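Local coordinates for mandelate racemase/muconate lactonizing enzyme-like protein (Rubrobacter xylanophilus DSM 9941, PDB 2QQ6), which binds a magnesium ion in an enolase-superfamily barrel and probably acts as a lyase, its substrate not being established, at residues E212-S226 / L238-A252. Residues are numbered along the deposited sequence; the frame is centred on the assembly and turned at random.
Sequences EVAIDMHGRFDIPSS and LLWLEEPTPPENLDA. With MG (magnesium ion), chain D.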
ATOM      1  N   GLU B 212       5.180  15.809 -29.856  1.00 43.74           N
ATOM      2  CA  GLU B 212       5.810  15.670 -28.555  1.00 42.43           C
ATOM      3  C   GLU B 212       6.027  14.224 -28.116  1.00 40.05           C
ATOM      4  O   GLU B 212       5.101  13.409 -28.064  1.00 39.05           O
ATOM      5  CB  GLU B 212       5.012  16.440 -27.512  1.00 44.33           C
ATOM      6  CG  GLU B 212       5.007  17.926 -27.774  1.00 48.21           C
ATOM      7  CD  GLU B 212       4.585  18.718 -26.564  1.00 50.99           C
ATOM      8  OE1 GLU B 212       3.399  18.656 -26.183  1.00 51.09           O
ATOM      9  OE2 GLU B 212       5.452  19.400 -25.981  1.00 54.94           O
ATOM     10  N   VAL B 213       7.272  13.908 -27.794  1.00 36.87           N
ATOM     11  CA  VAL B 213       7.591  12.561 -27.379  1.00 33.60           C
ATOM     12  C   VAL B 213       8.233  12.442 -25.999  1.00 31.00           C
ATOM     13  O   VAL B 213       9.245  13.066 -25.703  1.00 27.68           O
ATOM     14  CB  VAL B 213       8.475  11.871 -28.448  1.00 32.70           C
ATOM     15  CG1 VAL B 213       9.509  12.830 -28.963  1.00 30.96           C
ATOM     16  CG2 VAL B 213       9.128  10.632 -27.868  1.00 32.03           C
ATOM     17  N   ALA B 214       7.603  11.624 -25.161  1.00 30.10           N
ATOM     18  CA  ALA B 214       8.075  11.360 -23.810  1.00 30.46           C
ATOM     19  C   ALA B 214       8.542   9.909 -23.756  1.00 30.67           C
ATOM     20  O   ALA B 214       8.065   9.074 -24.522  1.00 29.22           O
ATOM     21  CB  ALA B 214       6.962  11.611 -22.796  1.00 29.19           C
ATOM     22  N   ILE B 215       9.472   9.627 -22.843  1.00 32.59           N
ATOM     23  CA  ILE B 215      10.082   8.302 -22.686  1.00 34.67           C
ATOM     24  C   ILE B 215      10.049   7.734 -21.258  1.00 33.89           C
ATOM     25  O   ILE B 215      10.444   8.403 -20.303  1.00 33.04           O
ATOM     26  CB  ILE B 215      11.540   8.374 -23.172  1.00 34.93           C
ATOM     27  CG1 ILE B 215      11.545   8.619 -24.682  1.00 37.51           C
ATOM     28  CG2 ILE B 215      12.308   7.122 -22.766  1.00 35.58           C
ATOM     29  CD1 ILE B 215      12.922   8.824 -25.272  1.00 41.57           C
ATOM     30  N   ASP B 216       9.602   6.485 -21.130  1.00 34.60           N
ATOM     31  CA  ASP B 216       9.490   5.823 -19.831  1.00 34.13           C
ATOM     32  C   ASP B 216      10.652   4.869 -19.613  1.00 34.35           C
ATOM     33  O   ASP B 216      11.048   4.146 -20.524  1.00 33.57           O
ATOM     34  CB  ASP B 216       8.180   5.027 -19.760  1.00 35.08           C
ATOM     35  CG  ASP B 216       7.764   4.679 -18.336  1.00 38.97           C
ATOM     36  OD1 ASP B 216       8.627   4.573 -17.435  1.00 40.62           O
ATOM     37  OD2 ASP B 216       6.552   4.478 -18.122  1.00 41.31           O
HETATM   38  N   MSE B 217      11.195   4.876 -18.398  1.00 34.41           N
HETATM   39  CA  MSE B 217      12.291   3.986 -18.027  1.00 34.07           C
HETATM   40  C   MSE B 217      11.829   2.942 -17.016  1.00 33.05           C
HETATM   41  O   MSE B 217      12.615   2.138 -16.537  1.00 32.67           O
HETATM   42  CB  MSE B 217      13.451   4.780 -17.440  1.00 35.67           C
HETATM   43  CG  MSE B 217      14.117   5.725 -18.415  1.00 41.86           C
HETATM   44 SE   MSE B 217      15.908   6.378 -17.786  1.00 48.23          SE
HETATM   45  CE  MSE B 217      15.425   8.171 -17.281  1.00 51.99           C
ATOM     46  N   HIS B 218      10.543   2.979 -16.691  1.00 31.93           N
ATOM     47  CA  HIS B 218       9.943   2.052 -15.743  1.00 30.59           C
ATOM     48  C   HIS B 218      10.743   1.873 -14.464  1.00 29.41           C
ATOM     49  O   HIS B 218      10.749   0.799 -13.872  1.00 27.34           O
ATOM     50  CB  HIS B 218       9.692   0.707 -16.428  1.00 30.96           C
ATOM     51  CG  HIS B 218       8.561   0.755 -17.408  1.00 31.05           C
ATOM     52  ND1 HIS B 218       8.695   0.370 -18.724  1.00 31.03           N
ATOM     53  CD2 HIS B 218       7.297   1.226 -17.283  1.00 30.70           C
ATOM     54  CE1 HIS B 218       7.568   0.610 -19.366  1.00 30.46           C
ATOM     55  NE2 HIS B 218       6.702   1.131 -18.516  1.00 30.11           N
ATOM     56  N   GLY B 219      11.413   2.955 -14.060  1.00 29.41           N
ATOM     57  CA  GLY B 219      12.245   3.001 -12.862  1.00 29.55           C
ATOM     58  C   GLY B 219      12.997   1.737 -12.516  1.00 30.04           C
ATOM     59  O   GLY B 219      12.636   1.032 -11.578  1.00 29.49           O
ATOM     60  N   ARG B 220      14.070   1.465 -13.251  1.00 29.96           N
ATOM     61  CA  ARG B 220      14.847   0.251 -13.026  1.00 29.49           C
ATOM     62  C   ARG B 220      16.335   0.493 -12.822  1.00 31.54           C
ATOM     63  O   ARG B 220      17.082  -0.479 -12.690  1.00 32.78           O
ATOM     64  CB  ARG B 220      14.737  -0.702 -14.229  1.00 27.43           C
ATOM     65  CG  ARG B 220      13.419  -0.735 -14.965  1.00 25.69           C
ATOM     66  CD  ARG B 220      12.474  -1.765 -14.408  1.00 23.85           C
ATOM     67  NE  ARG B 220      11.370  -1.990 -15.331  1.00 24.91           N
ATOM     68  CZ  ARG B 220      10.347  -2.796 -15.087  1.00 25.34           C
ATOM     69  NH1 ARG B 220      10.278  -3.461 -13.940  1.00 26.02           N
ATOM     70  NH2 ARG B 220       9.394  -2.935 -15.992  1.00 22.58           N
ATOM     71  N   PHE B 221      16.787   1.747 -12.780  1.00 31.12           N
ATOM     72  CA  PHE B 221      18.231   1.972 -12.683  1.00 28.95           C
ATOM     73  C   PHE B 221      18.835   2.745 -11.528  1.00 27.59           C
ATOM     74  O   PHE B 221      18.167   3.527 -10.850  1.00 26.23           O
ATOM     75  CB  PHE B 221      18.707   2.578 -13.996  1.00 28.17           C
ATOM     76  CG  PHE B 221      18.023   1.990 -15.181  1.00 29.88           C
ATOM     77  CD1 PHE B 221      16.755   2.426 -15.553  1.00 29.90           C
ATOM     78  CD2 PHE B 221      18.605   0.940 -15.886  1.00 30.49           C
ATOM     79  CE1 PHE B 221      16.083   1.825 -16.605  1.00 31.74           C
ATOM     80  CE2 PHE B 221      17.941   0.330 -16.943  1.00 28.86           C
ATOM     81  CZ  PHE B 221      16.682   0.769 -17.304  1.00 30.42           C
ATOM     82  N   ASP B 222      20.128   2.499 -11.337  1.00 26.32           N
ATOM     83  CA  ASP B 222      20.922   3.130 -10.297  1.00 25.13           C
ATOM     84  C   ASP B 222      21.274   4.559 -10.677  1.00 23.78           C
ATOM     85  O   ASP B 222      21.114   4.981 -11.822  1.00 23.73           O
ATOM     86  CB  ASP B 222      22.217   2.352 -10.053  1.00 26.03           C
ATOM     87  CG  ASP B 222      23.047   2.201 -11.308  1.00 28.45           C
ATOM     88  OD1 ASP B 222      22.942   3.076 -12.199  1.00 30.88           O
ATOM     89  OD2 ASP B 222      23.817   1.221 -11.402  1.00 28.67           O
ATOM     90  N   ILE B 223      21.783   5.292  -9.701  1.00 22.04           N
ATOM     91  CA  ILE B 223      22.147   6.674  -9.910  1.00 21.70           C
ATOM     92  C   ILE B 223      23.010   6.910 -11.149  1.00 22.03           C
ATOM     93  O   ILE B 223      22.644   7.714 -12.011  1.00 21.41           O
ATOM     94  CB  ILE B 223      22.839   7.244  -8.640  1.00 20.30           C
ATOM     95  CG1 ILE B 223      21.784   7.519  -7.565  1.00 16.86           C
ATOM     96  CG2 ILE B 223      23.596   8.509  -8.972  1.00 20.33           C
ATOM     97  CD1 ILE B 223      20.805   8.596  -7.955  1.00 13.35           C
ATOM     98  N   PRO B 224      24.155   6.202 -11.264  1.00 21.94           N
ATOM     99  CA  PRO B 224      25.057   6.359 -12.410  1.00 22.62           C
ATOM    100  C   PRO B 224      24.387   6.187 -13.776  1.00 24.44           C
ATOM    101  O   PRO B 224      24.493   7.057 -14.649  1.00 22.69           O
ATOM    102  CB  PRO B 224      26.126   5.303 -12.149  1.00 19.99           C
ATOM    103  CG  PRO B 224      26.182   5.257 -10.684  1.00 20.19           C
ATOM    104  CD  PRO B 224      24.726   5.241 -10.306  1.00 21.30           C
ATOM    105  N   SER B 225      23.697   5.068 -13.960  1.00 24.69           N
ATOM    106  CA  SER B 225      23.036   4.810 -15.230  1.00 26.43           C
ATOM    107  C   SER B 225      21.990   5.891 -15.544  1.00 27.14           C
ATOM    108  O   SER B 225      21.936   6.424 -16.654  1.00 26.18           O
ATOM    109  CB  SER B 225      22.387   3.412 -15.211  1.00 27.16           C
ATOM    110  OG  SER B 225      23.353   2.380 -15.064  1.00 25.76           O
ATOM    111  N   SER B 226      21.163   6.220 -14.558  1.00 27.91           N
ATOM    112  CA  SER B 226      20.124   7.223 -14.739  1.00 27.70           C
ATOM    113  C   SER B 226      20.736   8.530 -15.240  1.00 28.34           C
ATOM    114  O   SER B 226      20.315   9.081 -16.260  1.00 28.71           O
ATOM    115  CB  SER B 226      19.404   7.465 -13.413  1.00 27.48           C
ATOM    116  OG  SER B 226      18.926   6.259 -12.854  1.00 28.29           O
ATOM    117  N   LEU B 238      13.013  15.926 -25.356  1.00 29.40           N
ATOM    118  CA  LEU B 238      11.900  15.073 -24.951  1.00 29.27           C
ATOM    119  C   LEU B 238      10.836  15.865 -24.200  1.00 28.93           C
ATOM    120  O   LEU B 238      11.101  16.945 -23.680  1.00 26.03           O
ATOM    121  CB  LEU B 238      12.389  13.947 -24.041  1.00 29.67           C
ATOM    122  CG  LEU B 238      13.575  13.104 -24.482  1.00 30.26           C
ATOM    123  CD1 LEU B 238      13.846  12.065 -23.413  1.00 30.77           C
ATOM    124  CD2 LEU B 238      13.282  12.434 -25.810  1.00 30.79           C
ATOM    125  N   LEU B 239       9.625  15.321 -24.149  1.00 30.50           N
ATOM    126  CA  LEU B 239       8.541  15.977 -23.429  1.00 32.28           C
ATOM    127  C   LEU B 239       8.949  15.884 -21.955  1.00 33.50           C
ATOM    128  O   LEU B 239       8.791  16.828 -21.170  1.00 32.94           O
ATOM    129  CB  LEU B 239       7.206  15.250 -23.682  1.00 31.37           C
ATOM    130  CG  LEU B 239       5.963  15.852 -23.012  1.00 30.44           C
ATOM    131  CD1 LEU B 239       5.885  17.337 -23.303  1.00 29.95           C
ATOM    132  CD2 LEU B 239       4.726  15.166 -23.517  1.00 29.85           C
ATOM    133  N   TRP B 240       9.488  14.724 -21.606  1.00 33.99           N
ATOM    134  CA  TRP B 240       9.976  14.455 -20.269  1.00 33.35           C
ATOM    135  C   TRP B 240      10.576  13.063 -20.280  1.00 32.81           C
ATOM    136  O   TRP B 240      10.431  12.320 -21.254  1.00 31.85           O
ATOM    137  CB  TRP B 240       8.845  14.535 -19.231  1.00 33.71           C
ATOM    138  CG  TRP B 240       7.919  13.362 -19.188  1.00 35.46           C
ATOM    139  CD1 TRP B 240       8.244  12.058 -18.925  1.00 36.92           C
ATOM    140  CD2 TRP B 240       6.501  13.392 -19.357  1.00 36.83           C
ATOM    141  NE1 TRP B 240       7.114  11.277 -18.916  1.00 36.96           N
ATOM    142  CE2 TRP B 240       6.028  12.071 -19.177  1.00 37.36           C
ATOM    143  CE3 TRP B 240       5.577  14.410 -19.639  1.00 37.24           C
ATOM    144  CZ2 TRP B 240       4.671  11.742 -19.267  1.00 36.18           C
ATOM    145  CZ3 TRP B 240       4.227  14.081 -19.729  1.00 36.20           C
ATOM    146  CH2 TRP B 240       3.790  12.755 -19.541  1.00 35.95           C
ATOM    147  N   LEU B 241      11.254  12.725 -19.191  1.00 32.18           N
ATOM    148  CA  LEU B 241      11.868  11.419 -19.034  1.00 30.48           C
ATOM    149  C   LEU B 241      11.236  10.831 -17.772  1.00 30.12           C
ATOM    150  O   LEU B 241      11.396  11.381 -16.685  1.00 29.52           O
ATOM    151  CB  LEU B 241      13.374  11.587 -18.889  1.00 30.06           C
ATOM    152  CG  LEU B 241      14.213  10.318 -18.858  1.00 30.41           C
ATOM    153  CD1 LEU B 241      13.802   9.397 -19.976  1.00 30.53           C
ATOM    154  CD2 LEU B 241      15.687  10.687 -18.952  1.00 31.65           C
ATOM    155  N   GLU B 242      10.517   9.722 -17.944  1.00 28.94           N
ATOM    156  CA  GLU B 242       9.779   9.044 -16.874  1.00 29.00           C
ATOM    157  C   GLU B 242      10.539   8.027 -16.016  1.00 29.38           C
ATOM    158  O   GLU B 242      11.187   7.113 -16.520  1.00 31.17           O
ATOM    159  CB  GLU B 242       8.540   8.368 -17.493  1.00 29.78           C
ATOM    160  CG  GLU B 242       7.406   7.976 -16.537  1.00 30.20           C
ATOM    161  CD  GLU B 242       6.124   7.561 -17.277  1.00 30.84           C
ATOM    162  OE1 GLU B 242       5.653   8.333 -18.130  1.00 30.28           O
ATOM    163  OE2 GLU B 242       5.575   6.473 -17.004  1.00 30.06           O
ATOM    164  N   GLU B 243      10.443   8.206 -14.706  1.00 28.66           N
ATOM    165  CA  GLU B 243      11.054   7.319 -13.721  1.00 29.75           C
ATOM    166  C   GLU B 243      12.397   6.647 -14.004  1.00 27.67           C
ATOM    167  O   GLU B 243      12.436   5.459 -14.299  1.00 27.38           O
ATOM    168  CB  GLU B 243      10.066   6.202 -13.344  1.00 31.91           C
ATOM    169  CG  GLU B 243       8.684   6.654 -12.888  1.00 36.41           C
ATOM    170  CD  GLU B 243       7.755   5.480 -12.622  1.00 39.86           C
ATOM    171  OE1 GLU B 243       7.618   4.629 -13.530  1.00 43.98           O
ATOM    172  OE2 GLU B 243       7.162   5.404 -11.519  1.00 41.10           O
ATOM    173  N   PRO B 244      13.513   7.381 -13.905  1.00 26.32           N
ATOM    174  CA  PRO B 244      14.803   6.731 -14.158  1.00 24.76           C
ATOM    175  C   PRO B 244      15.190   5.804 -13.005  1.00 23.98           C
ATOM    176  O   PRO B 244      15.858   4.800 -13.204  1.00 26.36           O
ATOM    177  CB  PRO B 244      15.765   7.901 -14.276  1.00 24.07           C
ATOM    178  CG  PRO B 244      15.144   8.934 -13.397  1.00 24.73           C
ATOM    179  CD  PRO B 244      13.685   8.835 -13.763  1.00 26.08           C
ATOM    180  N   THR B 245      14.771   6.135 -11.791  1.00 22.68           N
ATOM    181  CA  THR B 245      15.121   5.307 -10.646  1.00 21.72           C
ATOM    182  C   THR B 245      13.892   4.657 -10.038  1.00 20.76           C
ATOM    183  O   THR B 245      12.770   5.033 -10.366  1.00 21.24           O
ATOM    184  CB  THR B 245      15.870   6.134  -9.545  1.00 22.15           C
ATOM    185  OG1 THR B 245      15.167   7.355  -9.272  1.00 20.88           O
ATOM    186  CG2 THR B 245      17.296   6.441  -9.987  1.00 20.39           C
ATOM    187  N   PRO B 246      14.094   3.657  -9.159  1.00 20.28           N
ATOM    188  CA  PRO B 246      13.020   2.924  -8.475  1.00 21.68           C
ATOM    189  C   PRO B 246      12.124   3.910  -7.716  1.00 23.90           C
ATOM    190  O   PRO B 246      12.604   4.923  -7.195  1.00 23.02           O
ATOM    191  CB  PRO B 246      13.782   1.989  -7.546  1.00 20.48           C
ATOM    192  CG  PRO B 246      15.036   1.727  -8.291  1.00 18.72           C
ATOM    193  CD  PRO B 246      15.406   3.078  -8.826  1.00 20.03           C
ATOM    194  N   PRO B 247      10.813   3.623  -7.647  1.00 24.98           N
ATOM    195  CA  PRO B 247       9.817   4.465  -6.975  1.00 26.05           C
ATOM    196  C   PRO B 247       9.849   4.629  -5.457  1.00 27.01           C
ATOM    197  O   PRO B 247       9.008   5.322  -4.895  1.00 30.32           O
ATOM    198  CB  PRO B 247       8.485   3.885  -7.473  1.00 25.65           C
ATOM    199  CG  PRO B 247       8.792   2.451  -7.686  1.00 25.34           C
ATOM    200  CD  PRO B 247      10.155   2.505  -8.349  1.00 25.52           C
ATOM    201  N   GLU B 248      10.815   4.024  -4.788  1.00 26.30           N
ATOM    202  CA  GLU B 248      10.874   4.144  -3.344  1.00 25.97           C
ATOM    203  C   GLU B 248      11.485   5.459  -2.856  1.00 26.30           C
ATOM    204  O   GLU B 248      10.812   6.260  -2.203  1.00 29.32           O
ATOM    205  CB  GLU B 248      11.664   2.980  -2.748  1.00 27.23           C
ATOM    206  CG  GLU B 248      11.121   1.605  -3.046  1.00 29.49           C
ATOM    207  CD  GLU B 248      11.363   1.179  -4.478  1.00 33.04           C
ATOM    208  OE1 GLU B 248      10.366   1.041  -5.230  1.00 34.66           O
ATOM    209  OE2 GLU B 248      12.545   0.980  -4.844  1.00 30.83           O
ATOM    210  N   ASN B 249      12.760   5.668  -3.173  1.00 23.98           N
ATOM    211  CA  ASN B 249      13.505   6.848  -2.751  1.00 22.46           C
ATOM    212  C   ASN B 249      13.332   8.030  -3.701  1.00 22.71           C
ATOM    213  O   ASN B 249      13.799   7.999  -4.842  1.00 22.37           O
ATOM    214  CB  ASN B 249      14.984   6.474  -2.647  1.00 23.19           C
ATOM    215  CG  ASN B 249      15.809   7.506  -1.909  1.00 21.08           C
ATOM    216  OD1 ASN B 249      15.647   8.707  -2.102  1.00 22.10           O
ATOM    217  ND2 ASN B 249      16.718   7.036  -1.072  1.00 19.78           N
ATOM    218  N   LEU B 250      12.672   9.082  -3.225  1.00 23.33           N
ATOM    219  CA  LEU B 250      12.451  10.255  -4.066  1.00 24.93           C
ATOM    220  C   LEU B 250      13.652  11.191  -4.092  1.00 26.58           C
ATOM    221  O   LEU B 250      13.842  11.964  -5.036  1.00 27.45           O
ATOM    222  CB  LEU B 250      11.204  11.003  -3.613  1.00 22.01           C
ATOM    223  CG  LEU B 250       9.939  10.150  -3.633  1.00 21.27           C
ATOM    224  CD1 LEU B 250       8.733  11.048  -3.563  1.00 20.83           C
ATOM    225  CD2 LEU B 250       9.887   9.315  -4.886  1.00 21.70           C
ATOM    226  N   ASP B 251      14.467  11.114  -3.050  1.00 28.20           N
ATOM    227  CA  ASP B 251      15.661  11.929  -2.978  1.00 29.34           C
ATOM    228  C   ASP B 251      16.511  11.585  -4.183  1.00 28.98           C
ATOM    229  O   ASP B 251      17.155  12.452  -4.780  1.00 28.67           O
ATOM    230  CB  ASP B 251      16.433  11.626  -1.693  1.00 33.00           C
ATOM    231  CG  ASP B 251      15.803  12.272  -0.472  1.00 37.01           C
ATOM    232  OD1 ASP B 251      16.356  12.117   0.644  1.00 39.32           O
ATOM    233  OD2 ASP B 251      14.758  12.939  -0.629  1.00 38.77           O
ATOM    234  N   ALA B 252      16.493  10.307  -4.541  1.00 27.58           N
ATOM    235  CA  ALA B 252      17.267   9.817  -5.671  1.00 28.04           C
ATOM    236  C   ALA B 252      16.740  10.427  -6.964  1.00 28.77           C
ATOM    237  O   ALA B 252      17.516  10.937  -7.788  1.00 28.55           O
ATOM    238  CB  ALA B 252      17.186   8.310  -5.728  1.00 27.87           C
TER
HETATM  239 MG    MG D 409       4.706   4.451 -16.844  1.00 45.28          MG
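Ile-215 and Asp-216 run parallel to Leu-241 and Glu-242, joined by Ile-215 N to Trp-240 O, Glu-242 N to Ile-215 O (2.7 Å, nearly straight) and Met-217 N to Glu-242 O, as neighbouring strands of the beta-alpha-beta unit whose connection is helix 223-233 in the enolase-type barrel. At the ends of the strands Asp-216 and Glu-242 point to the same face and share the magnesium ion, bound by Asp-216 OD2 at 2.2 Å and equally by Glu-242 OE2; Glu-268 completes the protein ligands. In both residues CG stands anti to the backbone N (chi1 -162°), which carries the carboxylates across the strand pair until OD2 and OE2 converge on the metal, the two carboxylate planes turned 50° from each other. The cation probably offsets the negative charge that the two carboxylates bring together. Second-shell bonds fix each group: His-218 N reaches Asp-216 OD1 from above the carboxylate plane at 2.6 Å, closing an Asx turn, while Glu-242 OE1 pairs with Lys-169. Further back, the methyl of Ala-214 sits over the face of the Trp-240 indole, a CH-pi contact with CB 3.8 Å from the five-membered ring centroid. On the opposite side of the strand pair from the carboxylates, Ile-215 CD1 lies against both methyls of Leu-238 and its CG2 against Leu-241 CD1. Beyond the strands the loops stay together through Phe-221 N to Pro-244 O, a bond lying in the carbonyl plane. Where helix 223-233 begins, Ser-226 CB packs on Pro-244 CB, and Ser-226 OG donates to Asp-222 O at 2.7 Å. A valine here would probably cost Asp-222 O its hydroxyl partner, leaving that carbonyl only the backbone N-H at this position, of its two donors here. Ser-226 OG also touches Thr-245 CG2, 3.3 Å away.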